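Gamma-glutamyl-gamma-aminobutyraldehyde dehydrogenase (Burkholderia cenocepacia, PDB 4LIH) probably oxidises aldehydes, gamma-glutamyl-gamma-aminobutyraldehyde likely among them, to carboxylic acids with NAD(P)+ as electron acceptor. Local coordinates at residues S49-D52 with G53-L56; Y262-Q265 with S266-R270; E358-L361 with G362-A366; A382-G385 with G386-E390. All blocks are in the same frame, centred on the assembly; numbering follows the deposited sequence. Where two conformers were deposited one is given.

Contacts 1, 4 and 3 form a chain of neighbours on one side of the subunit, while contact 2 stands apart. The turn of contact 1 leans on contact 4, their centres 11 Å apart: Ile-51 O lies 2.7 Å from Tyr-388 OH and Pro-50 O is 3.3 Å from Phe-387 N, both probable hydrogen bonds. Contact 4 in turn meets contact 3, with Val-389 CG2 packed 3.7 Å from Leu-361 CD2. Contact 2 lies with its centre about 36 Å from that of contact 3, against a second subunit. All four are away from the predicted active-site Glu-274, although contact 2 leads into strand 270-274, which ends there.

Contact 1: S49-D52 with G53-L56; sequences SPID and GRVL
Ser-49 and Arg-54 face each other at the neck of a beta-hairpin, where the chain turns from strand 44-48 into strand 55-60. Two backbone bonds define the turn. Ser-49 N donates to Arg-54 O at 2.8 Å, continuing the antiparallel pairing of the strands, and Gly-53 N donates to Ser-49 O over 2.8 Å, which makes 49-53 an alpha-turn. Gly-53 has a positive phi (78°), a backbone shape that suits glycine.

The charged interaction is a local salt bridge between Asp-52 and Arg-54, described here for one of the two deposited conformers of the arginine. Both side chains have CG between backbone N and carbonyl carbon, and the arginine bends at chi3 (101°), which brings NE back over the turn. NE gives a hydrogen bond of 2.9 Å to Asp-52 OD1, which lies in the guanidinium plane, and a weak one to OD2; the carboxylate and guanidinium planes are turned 55° apart. OD1 also takes the backbone Arg-54 N at 3.0 Å. In this conformer Asp-52 OD1 therefore holds both NE and N of Arg-54.

Van der Waals contacts complete the turn: Ile-51 CG2 lies beside the guanidinium, 3.9 Å from Arg-54 NH2, Ser-49 CB rests 3.7 Å from Arg-54 CG, and Leu-56 touches the same CB. Ser-49 OG is hydrogen-bonded to Leu-115 O of helix 106-117, against which Ile-51, Arg-54 and Leu-56 also pack. At Asp-52 OD1 the two arginine donors, NE and N, arrive from opposite faces of the carboxylate plane.

Contact 2: Y262-Q265 with S266-R270; sequences YAAQ and SNLKR
Tyr-262 O and Ala-263 O, at the last turn of helix 253-266, are met by the residues that lead the chain out of it: Ser-266 N reaches Tyr-262 O at 3.1 Å, and Leu-268 N makes a weak bond to Ala-263 O at 2.9 Å. Leu-268 itself takes a positive phi (60°) as the backbone swings toward strand 270-274.

Ser-266 folds its hydroxyl back over the helix. OG donates to Tyr-262 O at 2.6 Å from a position tilted 17° out of the carbonyl plane. One carbonyl is thus held by both N and OG of a single residue.

Asn-267 OD1 accepts from Lys-269 N at 3.1 Å, forming an Asx turn, and from Lys-269 NZ at 2.9 Å. These donors lie above opposite faces of the amide plane. The lysine must curl to bring NZ there, bending at chi3 and chi4, and its CG presses on Ala-263 CB at 3.5 Å. Leu-268 CD2 lies 4.4 Å from Ala-264 CB; Ala-264 packs on Met-260 and Leu-268 on Lys-257, both of a second subunit.

NZ of the buried Lys-269 is met by three uncharged oxygens, Asn-267 OD1, His-241 O and Ala-239 O, whose negative ends would probably stabilise its charge. The same OD1 takes both ends of the lysine, N in the Asx turn and NZ at the tip, which fixes the chain just past the helix.

Contact 3: E358-L361 with G362-A366; sequences ERVL and GYIEA
Arg-359 and Tyr-363 lie one turn apart on helix 354-370, side by side and pointing the same way. The tyrosine is set by its first torsion, which puts CG anti to its carbonyl carbon (chi1 -78°) and runs the ring back along the preceding turn. Its CB sits 3.7 Å from Val-360 O. Further out, CD2 comes within 3.3 Å of Arg-359 O, the carbonyl that also accepts the tyrosine's own backbone N-H at 3.1 Å. CE2 is next: it stands over the centre of the Arg-359 guanidinium, 3.8 Å from CZ. The two planes are nearly perpendicular, 83° apart, so the ring presents its edge to the flat face of the arginine, and NE lies in the ring plane. At the tip, OH is 3.1 Å from Arg-359 NH2, but the angle is too poor for a hydrogen bond. The hydroxyl bonds instead to Glu-405, whose carboxylate would probably also favour the nearby positive charge.

Arg-359 meets the ring by stretching out, extended from CG to NE, and NH2 has a weak bond to Glu-406 O. Around the helix, the Val-360 and Ile-364 side chains cross at a slant, CG1 of the first 4.0 Å from CD1 of the second, while Leu-361 CD2 approaches the same CD1 at 4.3 Å. Regular i to i+4 bonds, such as Ile-364 N to Val-360 O, hold this spacing.

The apolar side turns to the sheet: Val-360 and Ile-364 rest on Val-411 of strand 411-417, and Ile-364 also on Thr-392 of strand 388-395. Tyr-363 lies against Ile-402 of helix 401-404.

Contact 4: A382-G385 with G386-E390; sequences AETG and GFYVE
Thr-384 OG1 takes the N-H of Gly-386 at 3.1 Å in a nearly straight bond (160°), an ST turn that closes the tight half of this loop. Its torsion makes this possible: chi1 of 61° swings OG1 toward the following peptide. The same oxygen donates to Asn-381 O, so OG1 both accepts and donates, linking Gly-386 to Asn-381, and it also meets the edge of the Tyr-388 ring, near its plane, 3.4 Å from CE2. The two side chains cross at about a right angle over the buried Gly-386.

The outer half is looser. Residues 382-384 form a short 3-10 turn with Ala-382 and Gly-385 exposed, and Gly-385 takes a positive phi (84°) where the chain reverses. Here a water donates to Ala-382 O at 2.8 Å and to Gly-386 O at 2.7 Å, joining two acceptors that could not bond each other. Gly-385 O lies over one face of the Phe-387 ring, 4.0 Å from CZ, offset toward its rim.

The loop joins strand 379-380 to strand 388-395, its antiparallel neighbour. Phe-387 packs on Arg-379 and on Leu-357 of helix 354-370, while Tyr-388 lies against Val-380, Pro-338 and Ala-350.

Contact 1: S49-D52 with G53-L56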
ATOM      1  N   SER A  49     -26.477 -17.403 -35.412  1.00 13.60           N
ATOM      2  CA  SER A  49     -25.203 -18.039 -35.172  1.00 12.87           C
ATOM      3  C   SER A  49     -24.267 -17.847 -36.354  1.00 12.73           C
ATOM      4  O   SER A  49     -24.639 -18.121 -37.492  1.00 12.47           O
ATOM      5  CB  SER A  49     -25.410 -19.533 -34.973  1.00 12.84           C
ATOM      6  OG  SER A  49     -24.215 -20.148 -34.565  1.00 12.27           O
ATOM      7  N   PRO A  50     -23.025 -17.452 -36.078  1.00 12.55           N
ATOM      8  CA  PRO A  50     -22.001 -17.352 -37.104  1.00 12.68           C
ATOM      9  C   PRO A  50     -21.542 -18.680 -37.693  1.00 13.10           C
ATOM     10  O   PRO A  50     -20.899 -18.698 -38.737  1.00 12.95           O
ATOM     11  CB  PRO A  50     -20.810 -16.710 -36.379  1.00 12.52           C
ATOM     12  CG  PRO A  50     -21.286 -16.267 -35.041  1.00 12.40           C
ATOM     13  CD  PRO A  50     -22.610 -16.889 -34.776  1.00 12.43           C
ATOM     14  N   ILE A  51     -21.874 -19.770 -37.036  1.00 13.54           N
ATOM     15  CA  ILE A  51     -21.387 -21.065 -37.430  1.00 14.34           C
ATOM     16  C   ILE A  51     -21.976 -21.394 -38.788  1.00 14.66           C
ATOM     17  O   ILE A  51     -21.264 -21.848 -39.693  1.00 14.20           O
ATOM     18  CB  ILE A  51     -21.804 -22.155 -36.413  1.00 14.75           C
ATOM     19  CG1 ILE A  51     -21.111 -21.873 -35.052  1.00 15.08           C
ATOM     20  CG2 ILE A  51     -21.435 -23.548 -36.936  1.00 14.95           C
ATOM     21  CD1 ILE A  51     -21.705 -22.671 -33.889  1.00 15.65           C
ATOM     22  N   ASP A  52     -23.278 -21.145 -38.902  1.00 14.94           N
ATOM     23  CA  ASP A  52     -24.024 -21.581 -40.082  1.00 15.75           C
ATOM     24  C   ASP A  52     -25.207 -20.700 -40.422  1.00 16.38           C
ATOM     25  O   ASP A  52     -25.999 -21.044 -41.304  1.00 16.67           O
ATOM     26  CB  ASP A  52     -24.459 -23.043 -39.882  1.00 16.09           C
ATOM     27  CG  ASP A  52     -25.400 -23.237 -38.703  1.00 16.24           C
ATOM     28  OD1 ASP A  52     -25.743 -22.245 -38.000  1.00 15.84           O
ATOM     29  OD2 ASP A  52     -25.799 -24.414 -38.497  1.00 16.81           O
ATOM     30  N   GLY A  53     -25.340 -19.554 -39.760  1.00 16.85           N
ATOM     31  CA  GLY A  53     -26.505 -18.674 -39.980  1.00 17.75           C
ATOM     32  C   GLY A  53     -27.835 -19.069 -39.322  1.00 18.44           C
ATOM     33  O   GLY A  53     -28.839 -18.385 -39.524  1.00 19.24           O
ATOM     34  N   ARG A  54     -27.852 -20.142 -38.531  0.50 18.44           N
ATOM     35  CA  ARG A  54     -29.087 -20.584 -37.873  0.50 18.44           C
ATOM     36  C   ARG A  54     -29.581 -19.497 -36.916  0.50 18.17           C
ATOM     37  O   ARG A  54     -28.780 -18.848 -36.244  0.50 17.64           O
ATOM     38  CB  ARG A  54     -28.890 -21.943 -37.146  0.50 18.68           C
ATOM     39  CG  ARG A  54     -27.998 -21.944 -35.894  0.50 18.46           C
ATOM     40  CD  ARG A  54     -27.724 -23.342 -35.312  0.50 18.78           C
ATOM     41  NE  ARG A  54     -26.408 -23.871 -35.657  0.50 18.74           N
ATOM     42  CZ  ARG A  54     -25.763 -24.831 -34.986  0.50 18.70           C
ATOM     43  NH1 ARG A  54     -26.269 -25.372 -33.886  0.50 18.48           N
ATOM     44  NH2 ARG A  54     -24.573 -25.232 -35.401  0.50 18.48           N
ATOM     45  N   VAL A  55     -30.897 -19.284 -36.864  1.00 18.26           N
ATOM     46  CA  VAL A  55     -31.485 -18.382 -35.868  1.00 17.08           C
ATOM     47  C   VAL A  55     -31.609 -19.136 -34.561  1.00 16.27           C
ATOM     48  O   VAL A  55     -32.372 -20.090 -34.446  1.00 16.14           O
ATOM     49  CB  VAL A  55     -32.857 -17.838 -36.315  1.00 17.47           C
ATOM     50  CG1 VAL A  55     -33.492 -17.015 -35.205  1.00 17.57           C
ATOM     51  CG2 VAL A  55     -32.700 -16.986 -37.571  1.00 17.60           C
ATOM     52  N   LEU A  56     -30.859 -18.719 -33.548  1.00 14.96           N
ATOM     53  CA  LEU A  56     -30.842 -19.439 -32.293  1.00 14.19           C
ATOM     54  C   LEU A  56     -32.049 -19.121 -31.432  1.00 14.37           C
ATOM     55  O   LEU A  56     -32.540 -19.967 -30.712  1.00 13.88           O
ATOM     56  CB  LEU A  56     -29.599 -19.064 -31.487  1.00 13.77           C
ATOM     57  CG  LEU A  56     -28.282 -19.392 -32.187  1.00 13.27           C
ATOM     58  CD1 LEU A  56     -27.186 -18.621 -31.492  1.00 12.92           C
ATOM     59  CD2 LEU A  56     -28.024 -20.909 -32.174  1.00 13.15           C
TER

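Contact 2: Y262-Q265 with S266-R270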
ATOM      1  N   TYR A 262     -21.492  11.850 -24.903  0.50 14.65           N
ATOM      2  CA  TYR A 262     -22.802  11.899 -24.247  0.50 14.10           C
ATOM      3  C   TYR A 262     -22.679  11.856 -22.729  0.50 13.94           C
ATOM      4  O   TYR A 262     -23.519  12.418 -22.011  0.50 13.84           O
ATOM      5  CB  TYR A 262     -23.692  10.770 -24.711  0.50 13.92           C
ATOM      6  CG  TYR A 262     -24.259  10.977 -26.096  0.50 13.75           C
ATOM      7  CD1 TYR A 262     -24.158  12.198 -26.735  0.50 13.73           C
ATOM      8  CD2 TYR A 262     -24.910   9.949 -26.756  0.50 13.56           C
ATOM      9  CE1 TYR A 262     -24.684  12.384 -28.008  0.50 13.55           C
ATOM     10  CE2 TYR A 262     -25.434  10.129 -28.019  0.50 13.58           C
ATOM     11  CZ  TYR A 262     -25.314  11.350 -28.639  0.50 13.44           C
ATOM     12  OH  TYR A 262     -25.849  11.517 -29.897  0.50 13.22           O
ATOM     13  N   ALA A 263     -21.634  11.195 -22.229  1.00 13.80           N
ATOM     14  CA  ALA A 263     -21.394  11.242 -20.789  1.00 13.56           C
ATOM     15  C   ALA A 263     -21.218  12.679 -20.329  1.00 13.61           C
ATOM     16  O   ALA A 263     -21.913  13.114 -19.426  1.00 13.57           O
ATOM     17  CB  ALA A 263     -20.170  10.425 -20.415  1.00 13.17           C
ATOM     18  N   ALA A 264     -20.313  13.414 -20.972  1.00 14.03           N
ATOM     19  CA  ALA A 264     -20.007  14.792 -20.577  1.00 15.16           C
ATOM     20  C   ALA A 264     -21.214  15.679 -20.716  1.00 16.88           C
ATOM     21  O   ALA A 264     -21.517  16.457 -19.807  1.00 18.54           O
ATOM     22  CB  ALA A 264     -18.916  15.351 -21.473  1.00 15.08           C
ATOM     23  N   GLN A 265     -21.862  15.578 -21.883  1.00 17.40           N
ATOM     24  CA  GLN A 265     -22.974  16.440 -22.276  1.00 18.62           C
ATOM     25  C   GLN A 265     -24.222  16.279 -21.413  1.00 17.44           C
ATOM     26  O   GLN A 265     -25.051  17.205 -21.304  1.00 17.67           O
ATOM     27  CB  GLN A 265     -23.275  16.105 -23.720  1.00 21.13           C
ATOM     28  CG  GLN A 265     -24.688  15.975 -24.173  1.00 23.49           C
ATOM     29  CD  GLN A 265     -24.700  15.566 -25.625  1.00 25.59           C
ATOM     30  OE1 GLN A 265     -23.621  15.433 -26.252  1.00 28.69           O
ATOM     31  NE2 GLN A 265     -25.889  15.328 -26.165  1.00 25.34           N
ATOM     32  N   SER A 266     -24.367  15.108 -20.816  1.00 15.42           N
ATOM     33  CA  SER A 266     -25.538  14.828 -19.984  1.00 14.65           C
ATOM     34  C   SER A 266     -25.252  15.203 -18.542  1.00 14.19           C
ATOM     35  O   SER A 266     -25.540  16.331 -18.144  1.00 15.17           O
ATOM     36  CB  SER A 266     -25.968  13.380 -20.136  1.00 14.24           C
ATOM     37  OG  SER A 266     -24.902  12.476 -19.830  1.00 13.98           O
ATOM     38  N   ASN A 267     -24.685  14.289 -17.755  1.00 13.36           N
ATOM     39  CA  ASN A 267     -24.486  14.541 -16.316  1.00 12.70           C
ATOM     40  C   ASN A 267     -23.065  14.328 -15.848  1.00 12.14           C
ATOM     41  O   ASN A 267     -22.834  14.185 -14.644  1.00 11.81           O
ATOM     42  CB  ASN A 267     -25.413  13.646 -15.470  1.00 12.63           C
ATOM     43  CG  ASN A 267     -25.085  12.187 -15.598  1.00 12.63           C
ATOM     44  OD1 ASN A 267     -24.286  11.778 -16.480  1.00 12.86           O
ATOM     45  ND2 ASN A 267     -25.701  11.359 -14.727  1.00 12.65           N
ATOM     46  N   LEU A 268     -22.127  14.297 -16.779  1.00 11.90           N
ATOM     47  CA  LEU A 268     -20.694  14.140 -16.435  1.00 11.61           C
ATOM     48  C   LEU A 268     -20.420  12.816 -15.686  1.00 11.32           C
ATOM     49  O   LEU A 268     -19.438  12.688 -14.896  1.00 10.89           O
ATOM     50  CB  LEU A 268     -20.162  15.349 -15.657  1.00 12.03           C
ATOM     51  CG  LEU A 268     -19.868  16.662 -16.393  1.00 12.11           C
ATOM     52  CD1 LEU A 268     -19.692  17.767 -15.373  1.00 12.20           C
ATOM     53  CD2 LEU A 268     -18.639  16.628 -17.294  1.00 12.25           C
ATOM     54  N   LYS A 269     -21.259  11.813 -15.981  1.00 11.28           N
ATOM     55  CA  LYS A 269     -21.049  10.448 -15.485  1.00 11.26           C
ATOM     56  C   LYS A 269     -19.618  10.054 -15.831  1.00 11.36           C
ATOM     57  O   LYS A 269     -19.084  10.475 -16.887  1.00 11.08           O
ATOM     58  CB  LYS A 269     -22.038   9.440 -16.116  1.00 11.60           C
ATOM     59  CG  LYS A 269     -21.987   9.314 -17.630  1.00 11.71           C
ATOM     60  CD  LYS A 269     -22.886   8.210 -18.215  1.00 12.01           C
ATOM     61  CE  LYS A 269     -24.325   8.285 -17.736  1.00 12.02           C
ATOM     62  NZ  LYS A 269     -25.026   9.548 -18.099  1.00 12.42           N
ATOM     63  N   ARG A 270     -18.993   9.247 -14.975  1.00 11.43           N
ATOM     64  CA  ARG A 270     -17.623   8.808 -15.248  1.00 11.77           C
ATOM     65  C   ARG A 270     -17.643   7.918 -16.460  1.00 11.67           C
ATOM     66  O   ARG A 270     -18.483   7.040 -16.555  1.00 11.58           O
ATOM     67  CB  ARG A 270     -17.007   8.045 -14.075  1.00 11.93           C
ATOM     68  CG  ARG A 270     -16.453   8.959 -12.995  1.00 12.64           C
ATOM     69  CD  ARG A 270     -17.570   9.778 -12.386  1.00 12.95           C
ATOM     70  NE  ARG A 270     -17.164  10.468 -11.163  1.00 13.04           N
ATOM     71  CZ  ARG A 270     -17.157  11.779 -10.965  1.00 13.13           C
ATOM     72  NH1 ARG A 270     -17.396  12.638 -11.944  1.00 13.68           N
ATOM     73  NH2 ARG A 270     -16.854  12.238  -9.770  1.00 12.73           N
TER

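Contact 3: E358-L361 with G362-A366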
ATOM      1  N   GLU A 358     -16.594  -9.376 -44.493  0.50 14.34           N
ATOM      2  CA  GLU A 358     -16.348  -8.516 -45.660  0.50 14.88           C
ATOM      3  C   GLU A 358     -15.268  -7.460 -45.406  0.50 14.96           C
ATOM      4  O   GLU A 358     -14.415  -7.191 -46.266  0.50 14.33           O
ATOM      5  CB  GLU A 358     -17.670  -7.883 -46.108  0.50 15.29           C
ATOM      6  CG  GLU A 358     -18.601  -8.940 -46.670  0.50 15.74           C
ATOM      7  CD  GLU A 358     -20.017  -8.478 -46.958  0.50 16.15           C
ATOM      8  OE1 GLU A 358     -20.622  -7.645 -46.238  0.50 16.30           O
ATOM      9  OE2 GLU A 358     -20.537  -9.013 -47.928  0.50 17.48           O
ATOM     10  N   ARG A 359     -15.298  -6.892 -44.201  1.00 15.16           N
ATOM     11  CA  ARG A 359     -14.308  -5.910 -43.744  1.00 16.03           C
ATOM     12  C   ARG A 359     -12.918  -6.523 -43.697  1.00 14.68           C
ATOM     13  O   ARG A 359     -11.950  -5.961 -44.212  1.00 14.01           O
ATOM     14  CB  ARG A 359     -14.700  -5.373 -42.344  1.00 18.13           C
ATOM     15  CG  ARG A 359     -13.595  -4.670 -41.594  1.00 20.89           C
ATOM     16  CD  ARG A 359     -14.150  -3.776 -40.490  1.00 24.21           C
ATOM     17  NE  ARG A 359     -13.093  -2.958 -39.873  1.00 27.64           N
ATOM     18  CZ  ARG A 359     -12.807  -1.682 -40.193  1.00 29.93           C
ATOM     19  NH1 ARG A 359     -13.465  -1.030 -41.148  1.00 33.19           N
ATOM     20  NH2 ARG A 359     -11.828  -1.046 -39.563  1.00 31.15           N
ATOM     21  N   VAL A 360     -12.815  -7.702 -43.094  1.00 14.00           N
ATOM     22  CA  VAL A 360     -11.558  -8.447 -43.104  1.00 13.26           C
ATOM     23  C   VAL A 360     -11.075  -8.787 -44.545  1.00 13.33           C
ATOM     24  O   VAL A 360      -9.899  -8.628 -44.876  1.00 13.30           O
ATOM     25  CB  VAL A 360     -11.664  -9.735 -42.251  1.00 12.94           C
ATOM     26  CG1 VAL A 360     -10.461 -10.641 -42.470  1.00 13.02           C
ATOM     27  CG2 VAL A 360     -11.832  -9.387 -40.777  1.00 12.59           C
ATOM     28  N   LEU A 361     -11.968  -9.270 -45.394  1.00 13.33           N
ATOM     29  CA  LEU A 361     -11.571  -9.571 -46.762  1.00 13.53           C
ATOM     30  C   LEU A 361     -11.113  -8.285 -47.482  1.00 13.15           C
ATOM     31  O   LEU A 361     -10.242  -8.337 -48.330  1.00 13.13           O
ATOM     32  CB  LEU A 361     -12.685 -10.304 -47.501  1.00 13.76           C
ATOM     33  CG  LEU A 361     -13.069 -11.666 -46.882  1.00 13.90           C
ATOM     34  CD1 LEU A 361     -14.410 -12.196 -47.410  1.00 14.12           C
ATOM     35  CD2 LEU A 361     -11.951 -12.700 -47.012  1.00 14.16           C
ATOM     36  N   GLY A 362     -11.691  -7.135 -47.129  1.00 12.80           N
ATOM     37  CA  GLY A 362     -11.291  -5.872 -47.727  1.00 12.74           C
ATOM     38  C   GLY A 362      -9.867  -5.481 -47.365  1.00 12.61           C
ATOM     39  O   GLY A 362      -9.113  -4.962 -48.197  1.00 12.59           O
ATOM     40  N   TYR A 363      -9.479  -5.745 -46.122  1.00 12.33           N
ATOM     41  CA  TYR A 363      -8.083  -5.537 -45.745  1.00 12.27           C
ATOM     42  C   TYR A 363      -7.142  -6.529 -46.443  1.00 12.26           C
ATOM     43  O   TYR A 363      -6.052  -6.153 -46.890  1.00 12.10           O
ATOM     44  CB  TYR A 363      -7.925  -5.571 -44.249  1.00 11.86           C
ATOM     45  CG  TYR A 363      -8.358  -4.309 -43.569  1.00 11.97           C
ATOM     46  CD1 TYR A 363      -7.586  -3.167 -43.635  1.00 11.92           C
ATOM     47  CD2 TYR A 363      -9.528  -4.266 -42.810  1.00 11.81           C
ATOM     48  CE1 TYR A 363      -7.968  -2.006 -43.005  1.00 11.97           C
ATOM     49  CE2 TYR A 363      -9.914  -3.112 -42.164  1.00 12.16           C
ATOM     50  CZ  TYR A 363      -9.106  -1.984 -42.237  1.00 12.12           C
ATOM     51  OH  TYR A 363      -9.437  -0.817 -41.598  1.00 12.34           O
ATOM     52  N   ILE A 364      -7.576  -7.780 -46.584  1.00 12.43           N
ATOM     53  CA  ILE A 364      -6.771  -8.793 -47.278  1.00 12.83           C
ATOM     54  C   ILE A 364      -6.507  -8.334 -48.734  1.00 13.46           C
ATOM     55  O   ILE A 364      -5.384  -8.459 -49.270  1.00 13.23           O
ATOM     56  CB  ILE A 364      -7.446 -10.185 -47.173  1.00 12.67           C
ATOM     57  CG1 ILE A 364      -7.379 -10.653 -45.715  1.00 12.39           C
ATOM     58  CG2 ILE A 364      -6.831 -11.214 -48.105  1.00 12.97           C
ATOM     59  CD1 ILE A 364      -8.090 -11.947 -45.378  1.00 12.08           C
ATOM     60  N   GLU A 365      -7.528  -7.746 -49.348  1.00 14.48           N
ATOM     61  CA  GLU A 365      -7.374  -7.183 -50.718  1.00 15.63           C
ATOM     62  C   GLU A 365      -6.332  -6.048 -50.728  1.00 14.54           C
ATOM     63  O   GLU A 365      -5.402  -6.053 -51.563  1.00 14.68           O
ATOM     64  CB  GLU A 365      -8.749  -6.752 -51.277  1.00 17.58           C
ATOM     65  CG  GLU A 365      -8.745  -5.828 -52.512  1.00 20.67           C
ATOM     66  CD  GLU A 365     -10.151  -5.314 -52.874  1.00 24.28           C
ATOM     67  OE1 GLU A 365     -11.159  -5.973 -52.535  1.00 28.22           O
ATOM     68  OE2 GLU A 365     -10.271  -4.215 -53.460  1.00 28.72           O
ATOM     69  N   ALA A 366      -6.439  -5.093 -49.799  1.00 13.72           N
ATOM     70  CA  ALA A 366      -5.417  -4.054 -49.686  1.00 13.15           C
ATOM     71  C   ALA A 366      -4.069  -4.687 -49.476  1.00 13.01           C
ATOM     72  O   ALA A 366      -3.125  -4.218 -50.035  1.00 13.08           O
ATOM     73  CB  ALA A 366      -5.674  -3.035 -48.599  1.00 13.09           C
TER

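Contact 4: A382-G385 with G386-E390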
ATOM      1  N   ALA A 382     -17.888 -21.229 -47.408  1.00 21.19           N
ATOM      2  CA  ALA A 382     -19.028 -20.350 -47.659  1.00 21.68           C
ATOM      3  C   ALA A 382     -20.333 -21.148 -47.679  1.00 22.37           C
ATOM      4  O   ALA A 382     -21.381 -20.649 -47.251  1.00 21.06           O
ATOM      5  CB  ALA A 382     -18.852 -19.609 -48.967  1.00 21.87           C
ATOM      6  N   GLU A 383     -20.242 -22.390 -48.178  1.00 23.37           N
ATOM      7  CA  GLU A 383     -21.403 -23.279 -48.321  1.00 24.50           C
ATOM      8  C   GLU A 383     -22.097 -23.667 -47.007  1.00 23.85           C
ATOM      9  O   GLU A 383     -23.266 -24.066 -47.024  1.00 23.40           O
ATOM     10  CB  GLU A 383     -21.013 -24.551 -49.098  1.00 26.21           C
ATOM     11  CG  GLU A 383     -20.158 -25.578 -48.345  1.00 28.31           C
ATOM     12  CD  GLU A 383     -18.703 -25.167 -48.135  1.00 28.94           C
ATOM     13  OE1 GLU A 383     -18.218 -24.240 -48.830  1.00 28.80           O
ATOM     14  OE2 GLU A 383     -18.047 -25.779 -47.257  1.00 30.28           O
ATOM     15  N   THR A 384     -21.398 -23.526 -45.876  1.00 21.85           N
ATOM     16  CA  THR A 384     -21.980 -23.854 -44.575  1.00 20.29           C
ATOM     17  C   THR A 384     -23.034 -22.850 -44.133  1.00 19.20           C
ATOM     18  O   THR A 384     -23.792 -23.117 -43.210  1.00 18.60           O
ATOM     19  CB  THR A 384     -20.910 -23.887 -43.467  1.00 20.38           C
ATOM     20  OG1 THR A 384     -20.307 -22.595 -43.359  1.00 19.15           O
ATOM     21  CG2 THR A 384     -19.876 -24.965 -43.752  1.00 20.30           C
ATOM     22  N   GLY A 385     -23.051 -21.683 -44.766  1.00 18.03           N
ATOM     23  CA  GLY A 385     -23.866 -20.564 -44.318  1.00 17.08           C
ATOM     24  C   GLY A 385     -23.199 -19.714 -43.222  1.00 16.50           C
ATOM     25  O   GLY A 385     -23.738 -18.678 -42.821  1.00 16.62           O
ATOM     26  N   GLY A 386     -22.030 -20.136 -42.750  1.00 15.61           N
ATOM     27  CA  GLY A 386     -21.269 -19.364 -41.756  1.00 14.78           C
ATOM     28  C   GLY A 386     -20.106 -18.593 -42.359  1.00 14.24           C
ATOM     29  O   GLY A 386     -19.880 -18.623 -43.577  1.00 13.88           O
ATOM     30  N   PHE A 387     -19.344 -17.919 -41.496  1.00 13.32           N
ATOM     31  CA  PHE A 387     -18.383 -16.908 -41.923  1.00 13.05           C
ATOM     32  C   PHE A 387     -16.982 -17.290 -41.484  1.00 12.78           C
ATOM     33  O   PHE A 387     -16.706 -17.301 -40.320  1.00 11.97           O
ATOM     34  CB  PHE A 387     -18.813 -15.578 -41.340  1.00 13.01           C
ATOM     35  CG  PHE A 387     -20.256 -15.271 -41.622  1.00 13.13           C
ATOM     36  CD1 PHE A 387     -20.636 -14.947 -42.901  1.00 13.49           C
ATOM     37  CD2 PHE A 387     -21.220 -15.401 -40.648  1.00 13.20           C
ATOM     38  CE1 PHE A 387     -21.963 -14.696 -43.207  1.00 13.80           C
ATOM     39  CE2 PHE A 387     -22.532 -15.149 -40.928  1.00 13.32           C
ATOM     40  CZ  PHE A 387     -22.921 -14.815 -42.199  1.00 13.64           C
ATOM     41  N   TYR A 388     -16.128 -17.627 -42.452  1.00 13.00           N
ATOM     42  CA  TYR A 388     -14.824 -18.260 -42.191  1.00 13.01           C
ATOM     43  C   TYR A 388     -13.761 -17.722 -43.159  1.00 13.26           C
ATOM     44  O   TYR A 388     -14.044 -17.519 -44.334  1.00 13.28           O
ATOM     45  CB  TYR A 388     -14.920 -19.766 -42.355  1.00 13.22           C
ATOM     46  CG  TYR A 388     -15.905 -20.457 -41.436  1.00 13.11           C
ATOM     47  CD1 TYR A 388     -15.549 -20.853 -40.147  1.00 13.14           C
ATOM     48  CD2 TYR A 388     -17.177 -20.704 -41.853  1.00 13.20           C
ATOM     49  CE1 TYR A 388     -16.452 -21.480 -39.313  1.00 13.05           C
ATOM     50  CE2 TYR A 388     -18.093 -21.355 -41.033  1.00 13.05           C
ATOM     51  CZ  TYR A 388     -17.747 -21.709 -39.762  1.00 12.98           C
ATOM     52  OH  TYR A 388     -18.677 -22.367 -38.963  1.00 12.59           O
ATOM     53  N   VAL A 389     -12.562 -17.481 -42.640  1.00 13.53           N
ATOM     54  CA  VAL A 389     -11.450 -16.912 -43.421  1.00 13.68           C
ATOM     55  C   VAL A 389     -10.189 -17.551 -42.881  1.00 13.41           C
ATOM     56  O   VAL A 389     -10.043 -17.769 -41.667  1.00 13.51           O
ATOM     57  CB  VAL A 389     -11.462 -15.351 -43.404  1.00 13.80           C
ATOM     58  CG1 VAL A 389     -11.335 -14.798 -42.003  1.00 13.77           C
ATOM     59  CG2 VAL A 389     -10.396 -14.761 -44.314  1.00 14.14           C
ATOM     60  N   GLU A 390      -9.294 -17.905 -43.787  1.00 13.71           N
ATOM     61  CA  GLU A 390      -8.033 -18.527 -43.413  1.00 13.53           C
ATOM     62  C   GLU A 390      -7.143 -17.603 -42.562  1.00 12.84           C
ATOM     63  O   GLU A 390      -7.188 -16.382 -42.719  1.00 12.19           O
ATOM     64  CB  GLU A 390      -7.241 -18.940 -44.647  1.00 14.34           C
ATOM     65  CG  GLU A 390      -7.868 -20.012 -45.508  1.00 14.91           C
ATOM     66  CD  GLU A 390      -7.211 -20.133 -46.874  1.00 15.46           C
ATOM     67  OE1 GLU A 390      -6.733 -19.117 -47.429  1.00 15.40           O
ATOM     68  OE2 GLU A 390      -7.134 -21.278 -47.365  1.00 15.97           O
TER
HETATM   69  O   HOH W   1     -21.482 -18.317 -45.762  1.00 19.35           O